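PDB 1TUO: putative phosphomannomutase from Thermus thermophilus, which probably catalyses magnesium-dependent transfer of a phosphoryl group between positions of a sugar phosphate, as enzymes of the phosphohexose mutase family do. Local coordinates for residues A[36-41]-A[71-75]; A[48-52]-A[98-103]; A[285-291]-A[306-312]; A[313-318]-A[330-334]. One frame throughout, in Å; residues are numbered along the deposited sequence.

Contact 1: residues A[36-41]-A[71-75]; sequences AEAYGR and HLAGM
Helices 29-45 and 61-75, side by side in the first alpha/beta/alpha domain, meet through a histidine-carboxylate pair with a methionine knob next to it, and through Y39 and L72 on the side facing the sheet. H71 sends NE2 to E37 OE2 at 2.8 Å, a fairly straight bond of 165° that lies in the imidazole plane and reaches the oxygen nearly head-on. The carboxylate stands steeply across the ring, and its other oxygen, OE1, is held side-on by R41, whose NE sits 3.0 Å away and whose NH2 adds a second bond to the same atom. Both carboxylate oxygens of E37 are thus engaged, and H33 bonds ND1 on the far side of the imidazole. One face of the H71 ring receives A36 CB in a CH-pi contact, 3.8 Å from the centroid. Short segments of the helices run 9.4 Å apart with a crossing angle of -41°, and both helices rest on the same face of the mixed sheet, where Y39 and L72 touch V51 of the intervening strand. L72 CD1 meets Y39 CD2, at the ring edge, at 3.9 Å, while L72 CD2 turns to the helix backbone 3.5 Å from A36 O. M75 fits as a knob into the hole framed by A36, E37, G40 and R41. Lacking a side chain, G40 lets M75 SD approach to 3.9 Å from G40 CA. A bend at the last torsion (chi3 71°) then carries M75 CE along the helix surface, 3.4 Å from R41 N.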
loop_
_atom_site.group_PDB
_atom_site.type_symbol
_atom_site.label_atom_id
_atom_site.label_comp_id
_atom_site.label_asym_id
_atom_site.label_seq_id
_atom_site.Cartn_x
_atom_site.Cartn_y
_atom_site.Cartn_z
ATOM N N ALA A 36 6.902 7.428 -21.977
ATOM C CA ALA A 36 8.248 7.890 -21.642
ATOM C C ALA A 36 8.484 9.279 -22.220
ATOM O O ALA A 36 9.036 10.152 -21.552
ATOM C CB ALA A 36 9.290 6.919 -22.173
ATOM N N GLU A 37 8.061 9.478 -23.464
ATOM C CA GLU A 37 8.223 10.771 -24.122
ATOM C C GLU A 37 7.469 11.858 -23.362
ATOM O O GLU A 37 7.982 12.962 -23.161
ATOM C CB GLU A 37 7.701 10.703 -25.560
ATOM C CG GLU A 37 7.992 11.955 -26.379
ATOM C CD GLU A 37 9.450 12.066 -26.790
ATOM O OE1 GLU A 37 9.868 13.171 -27.197
ATOM O OE2 GLU A 37 10.178 11.051 -26.724
ATOM N N ALA A 38 6.246 11.546 -22.946
ATOM C CA ALA A 38 5.417 12.495 -22.211
ATOM C C ALA A 38 6.074 12.874 -20.894
ATOM O O ALA A 38 6.164 14.046 -20.539
ATOM C CB ALA A 38 4.052 11.888 -21.938
ATOM N N TYR A 39 6.523 11.860 -20.166
ATOM C CA TYR A 39 7.161 12.070 -18.877
ATOM C C TYR A 39 8.465 12.858 -18.996
ATOM O O TYR A 39 8.726 13.765 -18.201
ATOM C CB TYR A 39 7.415 10.712 -18.213
ATOM C CG TYR A 39 7.936 10.798 -16.801
ATOM C CD1 TYR A 39 7.301 11.599 -15.847
ATOM C CD2 TYR A 39 9.042 10.053 -16.405
ATOM C CE1 TYR A 39 7.758 11.653 -14.527
ATOM C CE2 TYR A 39 9.506 10.097 -15.091
ATOM C CZ TYR A 39 8.863 10.895 -14.161
ATOM O OH TYR A 39 9.315 10.929 -12.859
ATOM N N GLY A 40 9.273 12.518 -19.993
ATOM C CA GLY A 40 10.533 13.214 -20.189
ATOM C C GLY A 40 10.321 14.677 -20.533
ATOM O O GLY A 40 11.008 15.554 -19.999
ATOM N N ARG A 41 9.376 14.945 -21.429
ATOM C CA ARG A 41 9.085 16.318 -21.831
ATOM C C ARG A 41 8.630 17.101 -20.609
ATOM O O ARG A 41 9.019 18.255 -20.411
ATOM C CB ARG A 41 7.992 16.349 -22.907
ATOM C CG ARG A 41 8.404 15.688 -24.217
ATOM C CD ARG A 41 7.416 15.963 -25.349
ATOM N NE ARG A 41 7.760 15.205 -26.552
ATOM C CZ ARG A 41 7.215 15.395 -27.750
ATOM N NH1 ARG A 41 6.290 16.330 -27.925
ATOM N NH2 ARG A 41 7.595 14.649 -28.780
ATOM N N HIS A 71 15.032 5.408 -22.661
ATOM C CA HIS A 71 14.337 6.495 -23.340
ATOM C C HIS A 71 14.528 7.832 -22.616
ATOM O O HIS A 71 14.849 8.854 -23.244
ATOM C CB HIS A 71 12.840 6.171 -23.461
ATOM C CG HIS A 71 12.103 7.058 -24.419
ATOM N ND1 HIS A 71 11.366 6.564 -25.474
ATOM C CD2 HIS A 71 11.988 8.405 -24.478
ATOM C CE1 HIS A 71 10.829 7.569 -26.143
ATOM N NE2 HIS A 71 11.191 8.699 -25.559
ATOM N N LEU A 72 14.334 7.833 -21.299
ATOM C CA LEU A 72 14.489 9.063 -20.533
ATOM C C LEU A 72 15.931 9.557 -20.620
ATOM O O LEU A 72 16.172 10.753 -20.764
ATOM C CB LEU A 72 14.084 8.837 -19.072
ATOM C CG LEU A 72 12.598 8.527 -18.855
ATOM C CD1 LEU A 72 12.344 8.264 -17.368
ATOM C CD2 LEU A 72 11.741 9.699 -19.354
ATOM N N ALA A 73 16.884 8.633 -20.547
ATOM C CA ALA A 73 18.299 8.987 -20.631
ATOM C C ALA A 73 18.609 9.607 -21.996
ATOM O O ALA A 73 19.390 10.557 -22.098
ATOM C CB ALA A 73 19.165 7.743 -20.400
ATOM N N GLY A 74 17.993 9.062 -23.040
ATOM C CA GLY A 74 18.203 9.581 -24.382
ATOM C C GLY A 74 17.624 10.976 -24.567
ATOM O O GLY A 74 18.013 11.699 -25.488
ATOM N N MET A 75 16.692 11.358 -23.696
ATOM C CA MET A 75 16.073 12.678 -23.777
ATOM C C MET A 75 16.860 13.730 -23.000
ATOM O O MET A 75 16.573 14.916 -23.108
ATOM C CB MET A 75 14.638 12.630 -23.249
ATOM C CG MET A 75 13.681 11.869 -24.149
ATOM S SD MET A 75 12.013 11.855 -23.486
ATOM C CE MET A 75 11.521 13.583 -23.749
#

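Contact 2: residues A[48-52]-A[98-103]; sequences GGLVV and LKAAGG
L50 leans from its strand over L98 and A100, the residues that lead into the neighbouring strand. L50 CB begins the contact 4.0 Å from A100 CB, and L50 CG comes closer to the same methyl, at 3.8 Å. With CG anti to the backbone nitrogen (chi1 170°) and the branch turned at chi2 69°, L50 CD2 reaches the turn that follows helix 88-97, 3.7 Å from L98 CB and touching L98 O as well. V52, two residues on, repeats the theme: its CG2 lies 3.8 Å from A100 CB and also meets L98 CD1 nearly at right angles. The small A100 is therefore shared by two side chains of one strand. Backbone bonds fix the register beside these apolar contacts. A101 N donates to L50 O at 2.7 Å, and V52 N donates to G102 O at 3.1 Å. Where the strands have yet to pair, water 1 accepts from L50 N at 2.9 Å and donates to K99 O, so it links the two backbones just ahead of the first direct bond. K99 itself, with positive phi, ends helix 88-97 in a Schellman motif and turns the chain toward the sheet. V51 faces helix 29-45 and V52 faces helix 88-97, on opposite sides of the strand. Such parallel pairing, with helices on both faces, is the hallmark of a three-layer alpha/beta/alpha domain; strand 102-106 leads on to the TASHNP sequence, consistent with the phosphoserine loop of this family.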
loop_
_atom_site.group_PDB
_atom_site.type_symbol
_atom_site.label_atom_id
_atom_site.label_comp_id
_atom_site.label_asym_id
_atom_site.label_seq_id
_atom_site.Cartn_x
_atom_site.Cartn_y
_atom_site.Cartn_z
ATOM N N GLY A 48 14.606 19.403 -15.783
ATOM C CA GLY A 48 15.286 18.126 -15.915
ATOM C C GLY A 48 15.709 17.568 -14.569
ATOM O O GLY A 48 15.034 17.776 -13.558
ATOM N N GLY A 49 16.830 16.854 -14.551
ATOM C CA GLY A 49 17.315 16.283 -13.311
ATOM C C GLY A 49 17.490 14.779 -13.362
ATOM O O GLY A 49 17.553 14.179 -14.432
ATOM N N LEU A 50 17.575 14.175 -12.184
ATOM C CA LEU A 50 17.738 12.734 -12.051
ATOM C C LEU A 50 16.381 12.046 -11.910
ATOM O O LEU A 50 15.475 12.561 -11.257
ATOM C CB LEU A 50 18.573 12.425 -10.812
ATOM C CG LEU A 50 18.630 10.959 -10.386
ATOM C CD1 LEU A 50 19.413 10.167 -11.408
ATOM C CD2 LEU A 50 19.283 10.859 -9.003
ATOM N N VAL A 51 16.244 10.884 -12.534
ATOM C CA VAL A 51 15.000 10.124 -12.438
ATOM C C VAL A 51 15.385 8.722 -12.022
ATOM O O VAL A 51 16.328 8.153 -12.568
ATOM C CB VAL A 51 14.261 10.018 -13.792
ATOM C CG1 VAL A 51 12.978 9.195 -13.616
ATOM C CG2 VAL A 51 13.929 11.404 -14.319
ATOM N N VAL A 52 14.659 8.174 -11.053
ATOM C CA VAL A 52 14.919 6.818 -10.592
ATOM C C VAL A 52 13.803 5.934 -11.123
ATOM O O VAL A 52 12.630 6.290 -11.028
ATOM C CB VAL A 52 14.952 6.747 -9.055
ATOM C CG1 VAL A 52 15.362 5.354 -8.611
ATOM C CG2 VAL A 52 15.945 7.776 -8.511
ATOM N N LEU A 98 18.327 10.022 -3.351
ATOM C CA LEU A 98 19.218 10.471 -4.417
ATOM C C LEU A 98 18.931 11.895 -4.887
ATOM O O LEU A 98 19.562 12.386 -5.830
ATOM C CB LEU A 98 19.135 9.508 -5.605
ATOM C CG LEU A 98 19.617 8.080 -5.334
ATOM C CD1 LEU A 98 19.446 7.239 -6.586
ATOM C CD2 LEU A 98 21.087 8.104 -4.910
ATOM N N LYS A 99 17.981 12.549 -4.224
ATOM C CA LYS A 99 17.582 13.916 -4.549
ATOM C C LYS A 99 17.193 14.041 -6.018
ATOM O O LYS A 99 17.572 14.995 -6.707
ATOM C CB LYS A 99 18.715 14.892 -4.201
ATOM C CG LYS A 99 19.266 14.671 -2.797
ATOM C CD LYS A 99 19.970 15.904 -2.244
ATOM C CE LYS A 99 18.979 17.023 -1.960
ATOM N NZ LYS A 99 18.666 17.123 -0.504
ATOM N N ALA A 100 16.422 13.065 -6.485
ATOM C CA ALA A 100 15.963 13.026 -7.864
ATOM C C ALA A 100 14.757 13.931 -8.076
ATOM O O ALA A 100 14.080 14.314 -7.128
ATOM C CB ALA A 100 15.603 11.589 -8.243
ATOM N N ALA A 101 14.498 14.261 -9.333
ATOM C CA ALA A 101 13.375 15.108 -9.692
ATOM C C ALA A 101 12.096 14.281 -9.653
ATOM O O ALA A 101 10.997 14.816 -9.559
ATOM C CB ALA A 101 13.586 15.685 -11.085
ATOM N N GLY A 102 12.250 12.964 -9.732
ATOM C CA GLY A 102 11.085 12.101 -9.691
ATOM C C GLY A 102 11.452 10.650 -9.888
ATOM O O GLY A 102 12.625 10.318 -10.030
ATOM N N GLY A 103 10.439 9.791 -9.911
ATOM C CA GLY A 103 10.673 8.371 -10.102
ATOM C C GLY A 103 9.521 7.723 -10.845
ATOM O O GLY A 103 8.401 8.236 -10.843
HETATM O O HOH W 1 17.747 15.626 -9.718
#

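Contact 3: residues A[285-291]-A[306-312]; sequences GRAVKNF and FGVTTTP
The carbonyl oxygen of T309 is approached by two donors of unequal strength. K289 N makes a conventional bond of 2.9 Å, at 164° and almost collinear with the carbonyl, while V288 CA adds a C-H contact at 3.4 Å. The same alternation continues along the pair: A287 N donates to G307 O, T309 N to A287 O at 2.9 Å, and T311 N to K289 O, giving the staggered ladder of parallel strands. A weak, bent bond from F291 N to T311 O closes it. Side chains meet on both faces. Beside V288 and T311, whose methyls CG1 and CG2 meet at 3.9 Å, R286 stretches out in extended form and brings NH1 to T309 OG1 at 3.0 Å, with the hydroxyl in the guanidinium plane; its NH2 is in a salt bridge with E321. On the other face, K289 takes the chi1 rotamer between backbone N and carbonyl carbon (55°), which lays CG against V308 CG1 at 3.9 Å and carries the chain alongside T310. Its ammonium group goes on to D298 and to the carbonyls of V293 and T294. Farther back, A287 CB touches F306 CE2 at 3.9 Å. The strands belong to the beta-alpha-beta unit whose crossover is helix 296-304. The chemistry implies a division of labour: amides set the register, while the two long cationic side chains, satisfied by acids of helices 315-322 and 296-304, probably help tie strand 286-290, and through it the edge strand 308-311, to the helices on both faces.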
loop_
_atom_site.group_PDB
_atom_site.type_symbol
_atom_site.label_atom_id
_atom_site.label_comp_id
_atom_site.label_asym_id
_atom_site.label_seq_id
_atom_site.Cartn_x
_atom_site.Cartn_y
_atom_site.Cartn_z
ATOM N N GLY A 285 -0.216 14.622 16.783
ATOM C CA GLY A 285 -0.691 15.110 15.505
ATOM C C GLY A 285 -1.993 14.416 15.165
ATOM O O GLY A 285 -2.709 13.956 16.050
ATOM N N ARG A 286 -2.298 14.324 13.880
ATOM C CA ARG A 286 -3.536 13.689 13.457
ATOM C C ARG A 286 -3.298 12.423 12.646
ATOM O O ARG A 286 -2.206 12.190 12.129
ATOM C CB ARG A 286 -4.354 14.680 12.631
ATOM C CG ARG A 286 -3.532 15.315 11.534
ATOM C CD ARG A 286 -4.262 16.424 10.790
ATOM N NE ARG A 286 -3.372 17.014 9.794
ATOM C CZ ARG A 286 -3.677 17.186 8.512
ATOM N NH1 ARG A 286 -4.867 16.821 8.043
ATOM N NH2 ARG A 286 -2.780 17.712 7.693
ATOM N N ALA A 287 -4.332 11.597 12.567
ATOM C CA ALA A 287 -4.282 10.371 11.789
ATOM C C ALA A 287 -5.113 10.692 10.553
ATOM O O ALA A 287 -6.128 11.384 10.652
ATOM C CB ALA A 287 -4.919 9.223 12.572
ATOM N N VAL A 288 -4.684 10.207 9.391
ATOM C CA VAL A 288 -5.415 10.461 8.156
ATOM C C VAL A 288 -5.923 9.125 7.621
ATOM O O VAL A 288 -5.188 8.144 7.606
ATOM C CB VAL A 288 -4.508 11.132 7.100
ATOM C CG1 VAL A 288 -5.344 11.588 5.906
ATOM C CG2 VAL A 288 -3.760 12.305 7.731
ATOM N N LYS A 289 -7.185 9.090 7.205
ATOM C CA LYS A 289 -7.786 7.856 6.692
ATOM C C LYS A 289 -8.716 8.144 5.528
ATOM O O LYS A 289 -9.329 9.209 5.470
ATOM C CB LYS A 289 -8.591 7.162 7.801
ATOM C CG LYS A 289 -9.659 8.061 8.437
ATOM C CD LYS A 289 -10.687 7.282 9.269
ATOM C CE LYS A 289 -11.983 7.062 8.487
ATOM N NZ LYS A 289 -13.098 6.503 9.320
ATOM N N ASN A 290 -8.829 7.212 4.585
ATOM C CA ASN A 290 -9.757 7.461 3.494
ATOM C C ASN A 290 -11.168 7.105 3.962
ATOM O O ASN A 290 -11.360 6.553 5.051
ATOM C CB ASN A 290 -9.366 6.711 2.202
ATOM C CG ASN A 290 -9.674 5.218 2.235
ATOM O OD1 ASN A 290 -10.568 4.752 2.945
ATOM N ND2 ASN A 290 -8.946 4.463 1.415
ATOM N N PHE A 291 -12.147 7.437 3.130
ATOM C CA PHE A 291 -13.566 7.245 3.416
ATOM C C PHE A 291 -14.057 5.836 3.767
ATOM O O PHE A 291 -15.102 5.691 4.398
ATOM C CB PHE A 291 -14.360 7.793 2.224
ATOM C CG PHE A 291 -15.774 8.187 2.544
ATOM C CD1 PHE A 291 -16.067 8.924 3.688
ATOM C CD2 PHE A 291 -16.807 7.884 1.657
ATOM C CE1 PHE A 291 -17.369 9.359 3.946
ATOM C CE2 PHE A 291 -18.107 8.314 1.903
ATOM C CZ PHE A 291 -18.391 9.054 3.049
ATOM N N PHE A 306 -6.589 12.676 19.756
ATOM C CA PHE A 306 -5.880 13.045 18.533
ATOM C C PHE A 306 -6.871 13.236 17.394
ATOM O O PHE A 306 -7.881 12.539 17.307
ATOM C CB PHE A 306 -4.786 12.024 18.149
ATOM C CG PHE A 306 -5.289 10.636 17.842
ATOM C CD1 PHE A 306 -5.287 9.648 18.823
ATOM C CD2 PHE A 306 -5.701 10.298 16.554
ATOM C CE1 PHE A 306 -5.678 8.342 18.530
ATOM C CE2 PHE A 306 -6.097 8.991 16.250
ATOM C CZ PHE A 306 -6.083 8.012 17.240
ATOM N N GLY A 307 -6.582 14.199 16.530
ATOM C CA GLY A 307 -7.475 14.479 15.426
ATOM C C GLY A 307 -7.460 13.414 14.351
ATOM O O GLY A 307 -6.495 12.657 14.221
ATOM N N VAL A 308 -8.547 13.349 13.591
ATOM C CA VAL A 308 -8.659 12.387 12.501
ATOM C C VAL A 308 -9.218 13.089 11.280
ATOM O O VAL A 308 -10.298 13.677 11.329
ATOM C CB VAL A 308 -9.584 11.211 12.869
ATOM C CG1 VAL A 308 -9.689 10.245 11.691
ATOM C CG2 VAL A 308 -9.041 10.490 14.085
ATOM N N THR A 309 -8.461 13.038 10.188
ATOM C CA THR A 309 -8.865 13.653 8.934
ATOM C C THR A 309 -9.327 12.557 7.993
ATOM O O THR A 309 -8.641 11.557 7.838
ATOM C CB THR A 309 -7.688 14.397 8.284
ATOM O OG1 THR A 309 -7.301 15.495 9.123
ATOM C CG2 THR A 309 -8.078 14.915 6.902
ATOM N N THR A 310 -10.491 12.746 7.377
ATOM C CA THR A 310 -11.032 11.767 6.441
ATOM C C THR A 310 -10.932 12.315 5.029
ATOM O O THR A 310 -11.337 13.447 4.760
ATOM C CB THR A 310 -12.505 11.445 6.758
ATOM O OG1 THR A 310 -12.595 10.911 8.084
ATOM C CG2 THR A 310 -13.063 10.424 5.769
ATOM N N THR A 311 -10.392 11.505 4.127
ATOM C CA THR A 311 -10.216 11.908 2.741
ATOM C C THR A 311 -10.894 10.936 1.785
ATOM O O THR A 311 -11.218 9.811 2.153
ATOM C CB THR A 311 -8.734 11.928 2.368
ATOM O OG1 THR A 311 -8.199 10.604 2.504
ATOM C CG2 THR A 311 -7.966 12.875 3.280
ATOM N N PRO A 312 -11.139 11.376 0.544
ATOM C CA PRO A 312 -11.774 10.485 -0.430
ATOM C C PRO A 312 -10.750 9.389 -0.705
ATOM O O PRO A 312 -9.579 9.540 -0.361
ATOM C CB PRO A 312 -11.970 11.389 -1.642
ATOM C CG PRO A 312 -12.167 12.749 -1.020
ATOM C CD PRO A 312 -11.086 12.759 0.037
#

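Contact 4: residues A[313-318]-A[330-334]; sequences VGFKWI and GGEES
I318 and the strand end at G330 and G331 form the tight part of this contact, whereas V313 and E333 stand loosely across from one another. From helix 315-322 the I318 side chain points at the end of strand 327-331: CG2 lies 4.0 Å from G330 CA, where no side chain intervenes, and CD1 reaches G331 O at 3.6 Å and E332 CG at 3.9 Å. E332, extended beyond CG, carries its carboxylate to F315. There E332 OE1 lies in the plane of the F315 ring at its edge, 3.4 Å from F315 CB and 3.8 Å from F315 CD2; the carboxylate and ring planes are 82° apart. The GGEES sequence matches the domain III loop that binds sugar hydroxyls in related phosphohexomutases, consistent with E332 and S334 serving that role. Away from I318 the fit gives way to solvent-mediated linkage. Water 2 accepts from G314 N at 2.7 Å and donates to E332 OE1 at 2.7 Å, joining the turn before the helix to the acid, whose OE2 pairs with R346. Beyond it V313 CG1 is 4.5 Å from E333 OE1, and that oxygen accepts a hydrogen bond from N290 ND2.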
loop_
_atom_site.group_PDB
_atom_site.type_symbol
_atom_site.label_atom_id
_atom_site.label_comp_id
_atom_site.label_asym_id
_atom_site.label_seq_id
_atom_site.Cartn_x
_atom_site.Cartn_y
_atom_site.Cartn_z
ATOM N N VAL A 313 -11.173 8.290 -1.317
ATOM C CA VAL A 313 -10.231 7.220 -1.622
ATOM C C VAL A 313 -9.213 7.710 -2.652
ATOM O O VAL A 313 -9.563 8.381 -3.626
ATOM C CB VAL A 313 -10.957 5.967 -2.156
ATOM C CG1 VAL A 313 -9.938 4.932 -2.627
ATOM C CG2 VAL A 313 -11.834 5.378 -1.061
ATOM N N GLY A 314 -7.953 7.364 -2.421
ATOM C CA GLY A 314 -6.870 7.776 -3.295
ATOM C C GLY A 314 -5.761 8.235 -2.375
ATOM O O GLY A 314 -5.959 9.162 -1.592
ATOM N N PHE A 315 -4.595 7.603 -2.450
ATOM C CA PHE A 315 -3.507 7.973 -1.553
ATOM C C PHE A 315 -3.001 9.400 -1.744
ATOM O O PHE A 315 -2.376 9.965 -0.844
ATOM C CB PHE A 315 -2.349 6.982 -1.674
ATOM C CG PHE A 315 -1.324 7.119 -0.582
ATOM C CD1 PHE A 315 -0.192 7.911 -0.764
ATOM C CD2 PHE A 315 -1.502 6.483 0.639
ATOM C CE1 PHE A 315 0.742 8.064 0.259
ATOM C CE2 PHE A 315 -0.575 6.631 1.666
ATOM C CZ PHE A 315 0.551 7.424 1.474
ATOM N N LYS A 316 -3.285 9.988 -2.901
ATOM C CA LYS A 316 -2.853 11.354 -3.164
ATOM C C LYS A 316 -3.370 12.289 -2.073
ATOM O O LYS A 316 -2.676 13.230 -1.670
ATOM C CB LYS A 316 -3.363 11.826 -4.532
ATOM C CG LYS A 316 -4.877 11.862 -4.661
ATOM C CD LYS A 316 -5.306 12.398 -6.020
ATOM C CE LYS A 316 -6.806 12.264 -6.208
ATOM N NZ LYS A 316 -7.092 13.616 -5.734
ATOM N N TRP A 317 -4.582 12.026 -1.591
ATOM C CA TRP A 317 -5.179 12.863 -0.551
ATOM C C TRP A 317 -4.428 12.749 0.772
ATOM O O TRP A 317 -4.328 13.720 1.520
ATOM C CB TRP A 317 -6.646 12.491 -0.306
ATOM C CG TRP A 317 -7.567 12.690 -1.474
ATOM C CD1 TRP A 317 -7.828 11.796 -2.480
ATOM C CD2 TRP A 317 -8.390 13.835 -1.733
ATOM N NE1 TRP A 317 -8.768 12.315 -3.342
ATOM C CE2 TRP A 317 -9.128 13.565 -2.908
ATOM C CE3 TRP A 317 -8.576 15.066 -1.084
ATOM C CZ2 TRP A 317 -10.040 14.480 -3.449
ATOM C CZ3 TRP A 317 -9.483 15.976 -1.623
ATOM C CH2 TRP A 317 -10.202 15.677 -2.794
ATOM N N ILE A 318 -3.920 11.558 1.071
ATOM C CA ILE A 318 -3.184 11.338 2.310
ATOM C C ILE A 318 -1.803 11.983 2.213
ATOM O O ILE A 318 -1.317 12.582 3.171
ATOM C CB ILE A 318 -3.050 9.819 2.608
ATOM C CG1 ILE A 318 -4.443 9.232 2.864
ATOM C CG2 ILE A 318 -2.148 9.588 3.816
ATOM C CD1 ILE A 318 -4.466 7.725 3.042
ATOM N N GLY A 330 -1.119 7.440 8.367
ATOM C CA GLY A 330 -2.127 7.606 7.330
ATOM C C GLY A 330 -2.462 6.239 6.772
ATOM O O GLY A 330 -1.563 5.449 6.501
ATOM N N GLY A 331 -3.739 5.939 6.587
ATOM C CA GLY A 331 -4.045 4.614 6.079
ATOM C C GLY A 331 -5.274 4.477 5.216
ATOM O O GLY A 331 -6.157 5.337 5.198
ATOM N N GLU A 332 -5.310 3.364 4.493
ATOM C CA GLU A 332 -6.419 3.040 3.612
ATOM C C GLU A 332 -7.027 1.708 4.037
ATOM O O GLU A 332 -6.425 0.950 4.796
ATOM C CB GLU A 332 -5.925 2.938 2.175
ATOM C CG GLU A 332 -5.350 4.220 1.626
ATOM C CD GLU A 332 -4.815 4.036 0.228
ATOM O OE1 GLU A 332 -4.836 5.007 -0.552
ATOM O OE2 GLU A 332 -4.365 2.913 -0.082
ATOM N N GLU A 333 -8.219 1.425 3.535
ATOM C CA GLU A 333 -8.911 0.188 3.864
ATOM C C GLU A 333 -8.320 -1.011 3.123
ATOM O O GLU A 333 -8.741 -2.147 3.338
ATOM C CB GLU A 333 -10.396 0.332 3.526
ATOM C CG GLU A 333 -10.658 1.288 2.381
ATOM C CD GLU A 333 -9.924 0.901 1.114
ATOM O OE1 GLU A 333 -9.326 1.794 0.474
ATOM O OE2 GLU A 333 -9.951 -0.297 0.757
ATOM N N SER A 334 -7.332 -0.749 2.270
ATOM C CA SER A 334 -6.696 -1.799 1.475
ATOM C C SER A 334 -5.376 -2.353 1.999
ATOM O O SER A 334 -4.750 -3.187 1.340
ATOM C CB SER A 334 -6.490 -1.305 0.044
ATOM O OG SER A 334 -7.735 -1.134 -0.604
HETATM O O HOH W 2 -7.089 6.454 -0.040
#

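Overall arrangement
The four contacts fall into two pairs about 24 to 37 Å apart between centres. Contacts 1 and 2 share domain I and touch, the sheet-facing side of contact 1 resting on contact 2. Contacts 3 and 4 share domain III, where V288 O probably bonds G331 N. Contacts 1 and 4 are mostly buried, contacts 2 and 3 only partly. Contacts 2 and 3 are parallel strand ladders, the first flanked by apolar side chains, the second also by threonines and two long cations. Contact 1 joins helices through side chains; contact 4, nearest the chain centre, relies on apolar packing and a bridging water.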